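Local coordinates for cupin 2, conserved barrel domain protein (Novosphingobium aromaticivorans DSM 12444, PDB 3ES1) that is of unknown function but adopts a cupin-like beta-barrel fold and assembles as a pair of identical subunits, at residues A[108-113]-A[145-150]; A[16-21]-A[28-33]; A[51-56]-A[77-82]. One frame throughout, in Å; residues are numbered along the deposited sequence.

How the contacts relate
Contact 1 is the buried one of the three. It joins strands 110-113 and 145-153, from two different sheets, through apolar side chains and a cysteine resting on backbone, with no hydrogen bond across it. Contacts 2 and 3 are antiparallel pairings within the large sheet, so backbone hydrogen bonds carry both. The centre of contact 2 lies about 20 Å from the centre of the chain. It adds a salt bridge, a bound water and a beta bulge. Contact 3 is partly buried and ends where G78 lies against the turn after T53, beside two hydroxyls that meet. Contacts 1 and 3 meet where strands 145-153 and 79-86 run side by side. Contacts 2 and 3 touch through R16, V18 and W51. All three reach the second subunit.

Contact 1: A[108-113]-A[145-150]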
# COMPACT_ATOMS: atom_id res chain seq x y z
N GLY A 108 12.97 10.30 0.73
CA GLY A 108 13.77 10.39 1.93
C GLY A 108 13.99 9.04 2.58
O GLY A 108 13.81 8.00 1.97
N GLU A 109 14.44 9.10 3.82
CA GLU A 109 14.57 7.93 4.65
C GLU A 109 14.16 8.18 6.07
O GLU A 109 14.11 9.32 6.56
CB GLU A 109 15.96 7.33 4.58
CG GLU A 109 17.09 8.22 5.02
CD GLU A 109 18.43 7.58 4.69
OE1 GLU A 109 18.63 7.10 3.56
OE2 GLU A 109 19.28 7.52 5.58
N ILE A 110 13.89 7.06 6.71
CA ILE A 110 13.23 7.01 8.02
C ILE A 110 13.85 5.97 8.97
O ILE A 110 14.30 4.89 8.56
CB ILE A 110 11.71 6.71 7.88
CG1 ILE A 110 10.96 7.25 9.10
CG2 ILE A 110 11.46 5.21 7.75
CD1 ILE A 110 10.90 8.83 9.17
N GLU A 111 13.89 6.34 10.24
CA GLU A 111 14.30 5.45 11.33
C GLU A 111 13.07 4.83 11.98
O GLU A 111 12.21 5.52 12.52
CB GLU A 111 15.06 6.24 12.39
CG GLU A 111 15.56 5.37 13.56
CD GLU A 111 16.69 6.03 14.27
OE1 GLU A 111 16.40 6.86 15.17
OE2 GLU A 111 17.84 5.75 13.89
N LEU A 112 13.00 3.52 11.91
CA LEU A 112 11.95 2.77 12.60
C LEU A 112 12.50 2.25 13.90
O LEU A 112 13.44 1.45 13.91
CB LEU A 112 11.46 1.62 11.74
CG LEU A 112 10.51 0.57 12.31
CD1 LEU A 112 9.22 1.23 12.85
CD2 LEU A 112 10.18 -0.43 11.29
N GLU A 113 11.85 2.66 14.98
CA GLU A 113 12.19 2.19 16.33
C GLU A 113 11.07 1.34 16.91
O GLU A 113 9.89 1.76 16.90
CB GLU A 113 12.50 3.36 17.26
CG GLU A 113 12.93 2.90 18.65
CD GLU A 113 13.37 4.03 19.57
OE1 GLU A 113 13.87 5.07 19.07
OE2 GLU A 113 13.25 3.82 20.82
N CYS A 145 10.62 13.16 4.98
CA CYS A 145 10.45 11.81 4.49
C CYS A 145 8.96 11.49 4.31
O CYS A 145 8.17 11.63 5.26
CB CYS A 145 11.03 10.83 5.52
SG CYS A 145 10.82 9.11 5.04
N ARG A 146 8.60 11.10 3.11
CA ARG A 146 7.22 10.73 2.77
C ARG A 146 7.07 9.23 2.74
O ARG A 146 7.80 8.52 2.06
CB ARG A 146 6.79 11.31 1.43
CG ARG A 146 5.39 10.86 1.02
CD ARG A 146 4.82 11.68 -0.14
NE ARG A 146 4.47 13.01 0.32
CZ ARG A 146 4.07 14.02 -0.45
NH1 ARG A 146 3.92 13.90 -1.78
NH2 ARG A 146 3.81 15.18 0.12
N ILE A 147 6.07 8.76 3.49
CA ILE A 147 5.75 7.34 3.54
C ILE A 147 4.26 7.13 3.26
O ILE A 147 3.41 7.83 3.76
CB ILE A 147 6.11 6.69 4.94
CG1 ILE A 147 7.56 6.99 5.34
CG2 ILE A 147 5.89 5.16 4.89
CD1 ILE A 147 7.92 6.65 6.82
N ALA A 148 3.98 6.18 2.38
CA ALA A 148 2.60 5.72 2.14
C ALA A 148 2.36 4.53 3.05
O ALA A 148 3.12 3.52 3.01
CB ALA A 148 2.41 5.29 0.65
N PHE A 149 1.29 4.63 3.83
CA PHE A 149 0.91 3.58 4.76
C PHE A 149 -0.45 3.00 4.42
O PHE A 149 -1.45 3.71 4.28
CB PHE A 149 0.82 4.11 6.20
CG PHE A 149 2.13 4.41 6.83
CD1 PHE A 149 2.99 3.39 7.18
CD2 PHE A 149 2.49 5.70 7.11
CE1 PHE A 149 4.22 3.67 7.78
CE2 PHE A 149 3.72 5.99 7.75
CZ PHE A 149 4.58 4.99 8.07
N ILE A 150 -0.47 1.67 4.36
CA ILE A 150 -1.69 0.90 4.24
C ILE A 150 -1.90 0.03 5.49
O ILE A 150 -1.12 -0.86 5.79
CB ILE A 150 -1.69 0.00 2.99
CG1 ILE A 150 -1.50 0.82 1.69
CG2 ILE A 150 -3.02 -0.79 2.87
CD1 ILE A 150 -0.06 1.24 1.33
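I110 packs against C145 and I147, and these apolar contacts carry the contact between the two segments. The C145 sulfur approaches I110 from the side of its branch point, with SG 3.8 Å from I110 CB. I147 comes from farther along the strand. Its terminal methyl CD1 sits 3.8 Å from I110 CG1 and 3.9 Å from I110 CG2, so it touches both branches. The two isoleucine side chains cross at about a right angle. In I147, CG1 is anti to the carbonyl carbon (chi1 -52°) and CD1 continues the extended chain, which carries the methyl over to I110.

The second kind of contact is side chain on backbone. C145 CB lies 3.6 Å from E109 O, and C145 SG is equally close to E109 C. The backbones come nearest at G108 and C145, with their CA atoms 4.4 Å apart. G108 has a positive phi, and a side chain there would press on C145 CA.

No hydrogen bond crosses between 108-113 and 145-150. Each strand bonds to its own neighbours instead: I110 pairs with V122, and C145 pairs with M86. M86 and V122 also touch the I110 side chain.

The contact lies within the cupin domain. Two antiparallel sheets packed face to face through apolar side chains are typical of the cupin beta-barrel, and I110, C145 and I147 form part of that buried interior.

Contact 2: A[16-21]-A[28-33]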
# COMPACT_ATOMS: atom_id res chain seq x y z
N ARG A 16 -4.58 11.62 -6.65
CA ARG A 16 -5.43 10.47 -6.36
C ARG A 16 -6.38 10.22 -7.54
O ARG A 16 -7.09 11.12 -7.99
CB ARG A 16 -6.23 10.69 -5.07
CG ARG A 16 -7.15 9.49 -4.67
CD ARG A 16 -7.95 9.79 -3.41
NE ARG A 16 -9.12 10.59 -3.71
CZ ARG A 16 -10.23 10.61 -3.00
NH1 ARG A 16 -10.36 9.86 -1.91
NH2 ARG A 16 -11.23 11.37 -3.40
N VAL A 17 -6.36 9.00 -8.03
CA VAL A 17 -7.24 8.58 -9.12
C VAL A 17 -8.07 7.43 -8.64
O VAL A 17 -7.53 6.39 -8.27
CB VAL A 17 -6.45 8.17 -10.41
CG1 VAL A 17 -7.41 7.56 -11.46
CG2 VAL A 17 -5.62 9.37 -10.99
N VAL A 18 -9.37 7.59 -8.70
CA VAL A 18 -10.31 6.54 -8.21
C VAL A 18 -11.18 6.00 -9.32
O VAL A 18 -11.82 6.76 -10.03
CB VAL A 18 -11.24 7.07 -7.11
CG1 VAL A 18 -12.17 5.93 -6.57
CG2 VAL A 18 -10.44 7.74 -5.98
N THR A 19 -11.24 4.67 -9.43
CA THR A 19 -12.03 4.02 -10.46
C THR A 19 -13.35 3.53 -9.91
O THR A 19 -13.58 3.53 -8.72
CB THR A 19 -11.30 2.80 -11.10
OG1 THR A 19 -11.36 1.64 -10.25
CG2 THR A 19 -9.87 3.09 -11.38
N GLY A 20 -14.25 3.21 -10.83
CA GLY A 20 -15.57 2.69 -10.46
C GLY A 20 -16.30 2.16 -11.67
O GLY A 20 -15.73 2.11 -12.76
N HIS A 21 -17.56 1.81 -11.47
CA HIS A 21 -18.44 1.30 -12.55
C HIS A 21 -19.59 2.24 -12.75
O HIS A 21 -20.08 2.86 -11.80
CB HIS A 21 -18.99 -0.07 -12.17
CG HIS A 21 -17.96 -1.15 -12.18
ND1 HIS A 21 -17.26 -1.51 -11.06
CD2 HIS A 21 -17.49 -1.92 -13.19
CE1 HIS A 21 -16.39 -2.46 -11.38
NE2 HIS A 21 -16.51 -2.73 -12.66
N VAL A 28 -14.93 2.91 -15.41
CA VAL A 28 -14.73 4.32 -15.68
C VAL A 28 -13.93 4.97 -14.56
O VAL A 28 -13.72 4.37 -13.51
CB VAL A 28 -16.09 5.07 -15.78
CG1 VAL A 28 -16.99 4.40 -16.78
CG2 VAL A 28 -16.82 5.12 -14.43
N PHE A 29 -13.49 6.20 -14.82
CA PHE A 29 -12.85 7.06 -13.78
C PHE A 29 -13.92 7.74 -12.95
O PHE A 29 -14.83 8.36 -13.51
CB PHE A 29 -11.85 8.06 -14.42
CG PHE A 29 -10.67 7.39 -15.04
CD1 PHE A 29 -9.63 6.93 -14.26
CD2 PHE A 29 -10.61 7.16 -16.41
CE1 PHE A 29 -8.53 6.29 -14.87
CE2 PHE A 29 -9.54 6.47 -16.99
CZ PHE A 29 -8.53 6.03 -16.22
N LYS A 30 -13.82 7.60 -11.63
CA LYS A 30 -14.82 8.06 -10.67
C LYS A 30 -14.47 9.46 -10.18
O LYS A 30 -15.32 10.33 -10.10
CB LYS A 30 -14.93 7.08 -9.50
CG LYS A 30 -16.03 7.41 -8.48
CD LYS A 30 -16.17 6.39 -7.35
CE LYS A 30 -16.92 7.00 -6.15
NZ LYS A 30 -18.39 6.70 -6.13
N SER A 31 -13.19 9.67 -9.88
CA SER A 31 -12.69 10.96 -9.45
C SER A 31 -11.17 11.06 -9.58
O SER A 31 -10.43 10.05 -9.60
CB SER A 31 -13.07 11.24 -7.99
OG SER A 31 -12.39 10.37 -7.12
N GLU A 32 -10.73 12.30 -9.67
CA GLU A 32 -9.30 12.62 -9.66
C GLU A 32 -9.06 13.94 -8.99
O GLU A 32 -9.82 14.90 -9.18
CB GLU A 32 -8.76 12.66 -11.08
CG GLU A 32 -7.27 13.03 -11.21
CD GLU A 32 -6.78 13.05 -12.65
OE1 GLU A 32 -7.60 13.02 -13.60
OE2 GLU A 32 -5.55 13.17 -12.86
N ASP A 33 -8.02 13.99 -8.17
CA ASP A 33 -7.69 15.21 -7.43
C ASP A 33 -6.23 15.26 -7.14
O ASP A 33 -5.59 14.24 -7.06
CB ASP A 33 -8.46 15.34 -6.10
CG ASP A 33 -8.18 14.21 -5.12
OD1 ASP A 33 -8.87 13.19 -5.17
OD2 ASP A 33 -7.27 14.35 -4.26
O HOH W 1 -9.60 11.39 -6.73
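R16 runs aslant past the D33 carboxylate, whose OD1 lies at the edge of the guanidinium, and its NE donates to D33 OD1 at 3.0 Å in a salt bridge. The bond uses the syn lone pair of OD1 and bends to 144° at the hydrogen. Guanidinium and carboxylate planes are 65° apart. The R16 chain starts extended and then bends at chi3 (81°), which brings NE to D33 OD1. A water donates to R16 O and accepts from S31 OG, bridging the two strands. R16 NH1 also meets D65 and V50 O, while D33 OD2 meets R67 and T35. With an alanine here in place of R16, D33 OD1 would probably lose its charged mate, and D65 the salt bridge from NH1.

The backbones pair antiparallel. A classic beta bulge interrupts them: K30 and S31 both face V18, and V18 O accepts from K30 N (2.7 Å) and S31 N (3.2 Å).

On the other face, V17 CG1 meets the edge of the F29 ring at CD1, 3.6 Å away. V17 CG2 lies alongside E32 CG, 4.0 Å off.

The two strands form a beta hairpin at the edge of the large sheet within this chain, strand 14-21 outermost. R16 and V18 rest on W51 of strand 45-53. R16, V17 and V18 also pair in parallel with a strand of the second subunit, so the sheet continues across the interface.

Contact 3: A[51-56]-A[77-82]; sequences WTTATV and GGSVIR
W51 and I81 are joined by two backbone hydrogen bonds. The bond from I81 N to W51 O is 2.8 Å and nearly straight, at 172°. The return bond from W51 N to I81 O is longer, at 3.2 Å. T53 and S79 form the next hydrogen-bonded pair, with T53 N 2.9 Å from S79 O.

Their hydroxyls also meet. T53 OG1 and S79 OG are 2.8 Å apart, on the same face of the sheet. T53 OG1 donates to T55 O, approaching from above the carbonyl plane. It also receives a weak bond from S79 N. In T53, OG1 stands between the backbone N and the carbonyl carbon (chi1 67°), a position that lets it reach both S79 and the turn at T55. S79 OG also bonds Y102 OH of the second subunit.

These strands, 45-53 and 79-86, are antiparallel neighbours in the large sheet of the cupin fold. Strand 145-153 lies along the far side of 79-86, where R82 bonds to F149 and V80 to L151.

Past T53 the chain leaves the sheet, and G78 fits beneath the turn. G78 has positive phi, and a side chain there would clash with T53 O and A54 C. Its CA lies 3.4 Å from T53 O in a CA-H...O contact. V56 CG1 packs on the G78 backbone, 3.5 Å from G78 C. V56 also touches V56 of the second subunit.

Farther along, W51 CB meets I81 CG2 at 3.6 Å. The W51 indole turns away from I81, and R16 and V18 pack on it. On the opposite face, T52 and V80 lie side by side, their CG2 methyls 4.1 Å apart. T52 OG1 bonds outside the pair, to G66 O and R69 NE.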
# COMPACT_ATOMS: atom_id res chain seq x y z
N TRP A 51 -7.74 6.94 1.25
CA TRP A 51 -8.89 6.03 1.16
C TRP A 51 -9.02 5.21 2.43
O TRP A 51 -8.05 5.01 3.18
CB TRP A 51 -8.76 5.08 -0.07
CG TRP A 51 -10.08 4.51 -0.57
CD1 TRP A 51 -10.60 3.29 -0.28
CD2 TRP A 51 -11.06 5.17 -1.38
NE1 TRP A 51 -11.83 3.14 -0.85
CE2 TRP A 51 -12.14 4.28 -1.55
CE3 TRP A 51 -11.14 6.44 -1.97
CZ2 TRP A 51 -13.28 4.62 -2.29
CZ3 TRP A 51 -12.22 6.76 -2.70
CH2 TRP A 51 -13.30 5.87 -2.86
N THR A 52 -10.24 4.72 2.61
CA THR A 52 -10.62 3.76 3.65
C THR A 52 -11.67 2.81 3.14
O THR A 52 -12.47 3.16 2.27
CB THR A 52 -11.22 4.45 4.88
OG1 THR A 52 -12.46 5.06 4.55
CG2 THR A 52 -10.24 5.48 5.44
N THR A 53 -11.70 1.62 3.70
CA THR A 53 -12.84 0.70 3.50
C THR A 53 -13.41 0.37 4.88
O THR A 53 -12.65 0.25 5.85
CB THR A 53 -12.39 -0.58 2.73
OG1 THR A 53 -11.51 -1.36 3.54
CG2 THR A 53 -11.69 -0.20 1.45
N ALA A 54 -14.74 0.28 4.97
CA ALA A 54 -15.40 0.12 6.28
C ALA A 54 -15.09 -1.27 6.82
O ALA A 54 -15.01 -1.46 8.02
CB ALA A 54 -16.94 0.36 6.19
N THR A 55 -14.88 -2.20 5.90
CA THR A 55 -14.60 -3.60 6.22
C THR A 55 -13.46 -4.13 5.38
O THR A 55 -13.11 -3.55 4.33
CB THR A 55 -15.83 -4.50 5.95
OG1 THR A 55 -16.15 -4.47 4.56
CG2 THR A 55 -17.07 -4.01 6.77
N VAL A 56 -12.86 -5.21 5.87
CA VAL A 56 -12.09 -6.12 5.05
C VAL A 56 -12.65 -7.55 5.27
O VAL A 56 -12.80 -7.95 6.43
CB VAL A 56 -10.54 -6.03 5.33
CG1 VAL A 56 -9.98 -4.66 4.91
CG2 VAL A 56 -10.17 -6.33 6.79
N GLY A 77 -10.49 -1.01 12.29
CA GLY A 77 -11.36 -1.84 11.44
C GLY A 77 -11.20 -1.51 9.96
O GLY A 77 -10.83 -0.40 9.60
N GLY A 78 -11.44 -2.48 9.10
CA GLY A 78 -11.31 -2.27 7.66
C GLY A 78 -9.89 -1.96 7.20
O GLY A 78 -8.93 -2.52 7.70
N SER A 79 -9.78 -1.09 6.20
CA SER A 79 -8.47 -0.64 5.72
C SER A 79 -8.40 0.84 5.58
O SER A 79 -9.40 1.55 5.44
CB SER A 79 -8.05 -1.32 4.40
OG SER A 79 -8.73 -0.83 3.25
N VAL A 80 -7.16 1.29 5.62
CA VAL A 80 -6.79 2.73 5.53
C VAL A 80 -5.54 2.88 4.66
O VAL A 80 -4.56 2.15 4.82
CB VAL A 80 -6.49 3.37 6.92
CG1 VAL A 80 -6.05 4.82 6.76
CG2 VAL A 80 -7.73 3.34 7.83
N ILE A 81 -5.57 3.81 3.72
CA ILE A 81 -4.32 4.26 3.08
C ILE A 81 -4.19 5.75 3.29
O ILE A 81 -5.08 6.52 2.98
CB ILE A 81 -4.18 3.85 1.56
CG1 ILE A 81 -2.84 4.35 0.94
CG2 ILE A 81 -5.37 4.33 0.73
CD1 ILE A 81 -2.48 3.70 -0.41
N ARG A 82 -3.06 6.14 3.89
CA ARG A 82 -2.73 7.55 4.05
C ARG A 82 -1.27 7.79 3.74
O ARG A 82 -0.43 6.87 3.78
CB ARG A 82 -3.10 8.02 5.48
CG ARG A 82 -2.30 7.37 6.55
CD ARG A 82 -2.63 7.95 7.90
NE ARG A 82 -2.06 7.09 8.92
CZ ARG A 82 -2.77 6.34 9.75
NH1 ARG A 82 -4.09 6.39 9.75
NH2 ARG A 82 -2.14 5.59 10.62